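Local atomic coordinates of putative TOXIN related protein (Parabacteroides distasonis ATCC 8503, PDB entry 3K0Y), a protein that is of unknown function, a putative toxin-related protein of the NigD-like family that combines an OB domain with a beta sandwich. Residues Phe171-Leu176 / Val184-Asn189; Asn111-Gly116 / Val188-Ser193. All blocks are in the same frame, centred on the assembly; numbering follows the deposited sequence.

Contact 1 of 2, residues Phe171-Leu176 / Val184-Asn189; sequences FNLSSL and VDLVVN
Leu-176 and Leu-186 have the nearest CA atoms, 10.2 Å apart, of two segments that share no hydrogen bond, a spacing bridged by side chains from the two layers of the NigD-like C-terminal beta sandwich. One layer contributes the end of strand 163-172 and the type I turn Leu-173 to Leu-176 that follows it; the other contributes strand 184-192, which pairs with strands 149-155 and 195-203. Three buried leucines make the contact, and Leu-186 divides its two methyls between the other two. Its CD2 meets CD1 of Leu-173 tip to tip at 4.0 Å, while its CD1 is met at 3.7 Å by CD1 of Leu-176, whose side chain crosses it at a slant. With CG of Leu-186 opposite the backbone N (chi1 -170°), chi2 of 72° turns one methyl to each partner. Leu-150 adjoins both Leu-176 and Leu-186, and Tyr-203 packs on Leu-173 and Leu-176, so the leucines belong to a wider apolar interior. The turn that presents Leu-173 and Leu-176 together is closed by the bond from Leu-176 N to Leu-173 O, 3.0 Å. Overlapping its start, Asn-172 forms an Asx turn: its OD1 accepts from Ser-174 N at 2.9 Å, the donor tilted 15° from the carbonyl plane, and also from Ser-174 OG, which lies well above that plane.

Contact 2 of 2, residues Asn111-Gly116 / Val188-Ser193; sequences NNMWIG and VNYWTS
Met-113, present as selenomethionine, reaches from strand 113-116 to Val-188 and Tyr-190 of strand 184-192, spanning the interior of the beta sandwich between its two sheets. The nearest CA atoms, those of Met-113 and Val-188, are 9.3 Å apart, and no hydrogen bond links the segments. Apolar packing on the valine comes first. The selenium lies 3.6 Å from Val-188 CB and 3.7 Å from Val-188 CG1, with CG2 a little farther off, so the heavy atom sits over the branch point of the side chain and not against a single methyl. Contact with the aromatic ring is slighter: the terminal CE approaches Tyr-190 CD1 at 4.2 Å, obliquely to the ring. The methionine chain runs extended to the selenium, and the bend at chi3 (-56°) then brings CE to Val-188 CG1 (3.9 Å) and to the tyrosine. Further apolar neighbours adjoin the group: Leu-120 and Ile-122 of the adjoining strand 119-128 pack on Met-113, and Ile-108 touches both Met-113 and Tyr-190. The Tyr-190 ring meets that of Tyr-199 on the neighbouring strand 195-203, while on its own strand the Val-188 carbonyl O lies at the ring's edge, in its plane.

How the contacts relate
Strand 184-192 is common to both contacts and illustrates how alternate residues of one strand can face a sandwich interior: Leu-186 serves contact 1, Val-188 and Tyr-190 serve contact 2. The facing segments, 171-176 and 111-116, belong to one sheet or to the turns and loops adjoining it; there strand 119-128 lies between strands 163-172 and 113-116 and pairs antiparallel with each. Its Leu-120 touches Leu-173 of contact 1 and Val-188, which lies in a segment of each contact. The contact centres are 11 Å apart, yet the packing is continuous, for Leu-186 CD2 comes within 3.9 Å of Ile-115 CD1. The two contacts thus fill neighbouring levels of one interior.

Contact 1 of 2, residues Phe171-Leu176 / Val184-Asn189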
# COMPACT_ATOMS: atom_id res chain seq x y z
N PHE A 171 -1.43 1.11 -1.62
CA PHE A 171 -2.07 1.80 -2.75
C PHE A 171 -2.05 0.91 -4.01
O PHE A 171 -1.00 0.40 -4.43
CB PHE A 171 -1.36 3.13 -3.04
CG PHE A 171 -1.44 4.12 -1.90
CD1 PHE A 171 -2.61 4.83 -1.65
CD2 PHE A 171 -0.33 4.40 -1.12
CE1 PHE A 171 -2.67 5.75 -0.62
CE2 PHE A 171 -0.40 5.36 -0.10
CZ PHE A 171 -1.54 6.01 0.16
N ASN A 172 -3.22 0.72 -4.60
CA ASN A 172 -3.36 -0.10 -5.78
C ASN A 172 -2.76 0.68 -6.94
O ASN A 172 -3.17 1.81 -7.22
CB ASN A 172 -4.85 -0.43 -5.99
CG ASN A 172 -5.09 -1.49 -7.03
OD1 ASN A 172 -4.38 -1.55 -8.03
ND2 ASN A 172 -6.15 -2.27 -6.85
N LEU A 173 -1.76 0.10 -7.60
CA LEU A 173 -1.09 0.79 -8.72
C LEU A 173 -1.64 0.44 -10.08
O LEU A 173 -1.06 0.81 -11.10
CB LEU A 173 0.41 0.48 -8.72
CG LEU A 173 1.13 0.91 -7.45
CD1 LEU A 173 2.62 0.53 -7.47
CD2 LEU A 173 0.96 2.38 -7.23
N SER A 174 -2.75 -0.26 -10.12
CA SER A 174 -3.21 -0.81 -11.38
C SER A 174 -3.68 0.28 -12.36
O SER A 174 -3.87 -0.02 -13.51
CB SER A 174 -4.32 -1.84 -11.12
OG SER A 174 -5.49 -1.20 -10.66
N SER A 175 -3.87 1.52 -11.88
CA SER A 175 -4.26 2.67 -12.69
C SER A 175 -3.06 3.37 -13.32
O SER A 175 -3.26 4.34 -14.04
CB SER A 175 -5.01 3.70 -11.80
OG SER A 175 -4.11 4.32 -10.88
N LEU A 176 -1.84 2.93 -13.05
CA LEU A 176 -0.68 3.50 -13.73
C LEU A 176 -0.67 2.97 -15.17
O LEU A 176 -1.16 1.88 -15.42
CB LEU A 176 0.64 3.15 -13.05
CG LEU A 176 0.87 3.76 -11.66
CD1 LEU A 176 2.18 3.19 -11.10
CD2 LEU A 176 0.84 5.29 -11.68
N VAL A 184 10.16 -0.00 -15.17
CA VAL A 184 10.38 1.44 -15.18
C VAL A 184 10.68 1.88 -13.79
O VAL A 184 10.49 1.11 -12.83
CB VAL A 184 9.12 2.26 -15.66
CG1 VAL A 184 8.70 1.86 -17.10
CG2 VAL A 184 7.95 2.15 -14.68
N ASP A 185 11.12 3.14 -13.68
CA ASP A 185 11.40 3.76 -12.41
C ASP A 185 10.16 4.44 -11.87
O ASP A 185 9.53 5.24 -12.58
CB ASP A 185 12.49 4.80 -12.53
CG ASP A 185 13.86 4.19 -12.79
OD1 ASP A 185 14.05 2.95 -12.66
OD2 ASP A 185 14.73 4.99 -13.13
N LEU A 186 9.83 4.14 -10.62
CA LEU A 186 8.71 4.76 -9.93
C LEU A 186 9.33 5.61 -8.86
O LEU A 186 10.13 5.12 -8.07
CB LEU A 186 7.80 3.69 -9.35
CG LEU A 186 6.43 4.08 -8.79
CD1 LEU A 186 5.47 4.45 -9.87
CD2 LEU A 186 5.80 2.97 -7.92
N VAL A 187 9.04 6.89 -8.90
CA VAL A 187 9.56 7.87 -7.97
C VAL A 187 8.37 8.24 -7.05
O VAL A 187 7.30 8.66 -7.53
CB VAL A 187 10.13 9.10 -8.73
CG1 VAL A 187 10.50 10.24 -7.78
CG2 VAL A 187 11.38 8.68 -9.58
N VAL A 188 8.55 8.05 -5.75
CA VAL A 188 7.58 8.45 -4.80
C VAL A 188 8.20 9.51 -3.89
O VAL A 188 9.09 9.21 -3.09
CB VAL A 188 7.12 7.26 -3.93
CG1 VAL A 188 6.09 7.72 -2.91
CG2 VAL A 188 6.58 6.13 -4.79
N ASN A 189 7.67 10.73 -3.98
CA ASN A 189 7.97 11.84 -3.12
C ASN A 189 7.08 11.85 -1.87
O ASN A 189 5.90 11.44 -1.92
CB ASN A 189 7.79 13.13 -3.92
CG ASN A 189 8.80 13.25 -5.04
OD1 ASN A 189 9.98 13.19 -4.78
ND2 ASN A 189 8.36 13.36 -6.26

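Contact 2 of 2, residues Asn111-Gly116 / Val188-Ser193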
# COMPACT_ATOMS: atom_id res chain seq x y z
N ASN A 111 13.29 0.73 3.06
CA ASN A 111 12.84 -0.68 3.21
C ASN A 111 11.46 -0.71 3.76
O ASN A 111 10.88 -1.77 3.78
CB ASN A 111 13.82 -1.61 3.93
CG ASN A 111 15.12 -1.68 3.22
OD1 ASN A 111 15.22 -1.28 2.05
ND2 ASN A 111 16.12 -2.14 3.89
N ASN A 112 10.92 0.45 4.15
CA ASN A 112 9.58 0.57 4.72
C ASN A 112 8.64 1.05 3.64
O ASN A 112 7.45 1.37 3.89
CB ASN A 112 9.56 1.49 5.99
CG ASN A 112 10.05 0.75 7.29
OD1 ASN A 112 10.25 -0.45 7.30
ND2 ASN A 112 10.20 1.50 8.38
N MSE A 113 9.17 1.16 2.42
CA MSE A 113 8.31 1.37 1.25
C MSE A 113 8.64 0.32 0.22
O MSE A 113 9.77 0.17 -0.15
CB MSE A 113 8.59 2.75 0.63
CG MSE A 113 7.52 3.09 -0.34
SE MSE A 113 7.64 4.83 -1.26
CE MSE A 113 7.70 6.03 0.18
N TRP A 114 7.66 -0.44 -0.27
CA TRP A 114 7.98 -1.45 -1.26
C TRP A 114 6.83 -1.77 -2.18
O TRP A 114 5.68 -1.61 -1.78
CB TRP A 114 8.50 -2.72 -0.57
CG TRP A 114 7.47 -3.55 0.10
CD1 TRP A 114 6.89 -4.69 -0.38
CD2 TRP A 114 6.86 -3.30 1.37
NE1 TRP A 114 5.99 -5.17 0.51
CE2 TRP A 114 5.93 -4.33 1.59
CE3 TRP A 114 7.03 -2.33 2.36
CZ2 TRP A 114 5.18 -4.42 2.75
CZ3 TRP A 114 6.26 -2.43 3.54
CH2 TRP A 114 5.36 -3.47 3.70
N ILE A 115 7.13 -2.25 -3.39
CA ILE A 115 6.13 -2.74 -4.31
C ILE A 115 5.90 -4.22 -4.07
O ILE A 115 6.85 -4.99 -3.96
CB ILE A 115 6.51 -2.51 -5.80
CG1 ILE A 115 6.59 -1.00 -6.08
CG2 ILE A 115 5.42 -3.11 -6.73
CD1 ILE A 115 7.11 -0.68 -7.50
N GLY A 116 4.64 -4.62 -3.92
CA GLY A 116 4.30 -6.02 -3.70
C GLY A 116 2.88 -6.27 -4.18
O GLY A 116 1.94 -5.51 -3.82
N VAL A 188 8.55 8.05 -5.75
CA VAL A 188 7.58 8.45 -4.80
C VAL A 188 8.20 9.51 -3.89
O VAL A 188 9.09 9.21 -3.09
CB VAL A 188 7.12 7.26 -3.93
CG1 VAL A 188 6.09 7.72 -2.91
CG2 VAL A 188 6.58 6.13 -4.79
N ASN A 189 7.67 10.73 -3.98
CA ASN A 189 7.97 11.84 -3.12
C ASN A 189 7.08 11.85 -1.87
O ASN A 189 5.90 11.44 -1.92
CB ASN A 189 7.79 13.13 -3.92
CG ASN A 189 8.80 13.25 -5.04
OD1 ASN A 189 9.98 13.19 -4.78
ND2 ASN A 189 8.36 13.36 -6.26
N TYR A 190 7.66 12.26 -0.75
CA TYR A 190 6.92 12.43 0.52
C TYR A 190 7.59 13.55 1.28
O TYR A 190 8.71 13.92 0.94
CB TYR A 190 6.93 11.13 1.34
CG TYR A 190 8.29 10.63 1.69
CD1 TYR A 190 9.06 9.96 0.76
CD2 TYR A 190 8.82 10.81 2.96
CE1 TYR A 190 10.32 9.52 1.06
CE2 TYR A 190 10.08 10.37 3.27
CZ TYR A 190 10.82 9.71 2.32
OH TYR A 190 12.09 9.25 2.61
N TRP A 191 6.93 14.09 2.29
CA TRP A 191 7.45 15.23 3.04
C TRP A 191 7.76 14.86 4.46
O TRP A 191 7.00 14.14 5.12
CB TRP A 191 6.52 16.43 2.95
CG TRP A 191 6.61 16.96 1.58
CD1 TRP A 191 7.59 17.79 1.05
CD2 TRP A 191 5.77 16.58 0.49
NE1 TRP A 191 7.37 17.97 -0.31
CE2 TRP A 191 6.26 17.24 -0.67
CE3 TRP A 191 4.65 15.75 0.37
CZ2 TRP A 191 5.65 17.10 -1.92
CZ3 TRP A 191 4.05 15.62 -0.87
CH2 TRP A 191 4.54 16.29 -1.98
N THR A 192 8.93 15.32 4.89
CA THR A 192 9.46 15.03 6.20
C THR A 192 9.75 16.34 6.90
O THR A 192 9.56 17.42 6.33
CB THR A 192 10.77 14.20 6.11
OG1 THR A 192 11.86 15.04 5.68
CG2 THR A 192 10.60 13.07 5.15
N SER A 193 10.19 16.23 8.15
CA SER A 193 10.51 17.37 8.98
C SER A 193 11.75 18.09 8.46
O SER A 193 11.95 19.26 8.76
CB SER A 193 10.77 16.90 10.41
OG SER A 193 11.88 16.02 10.42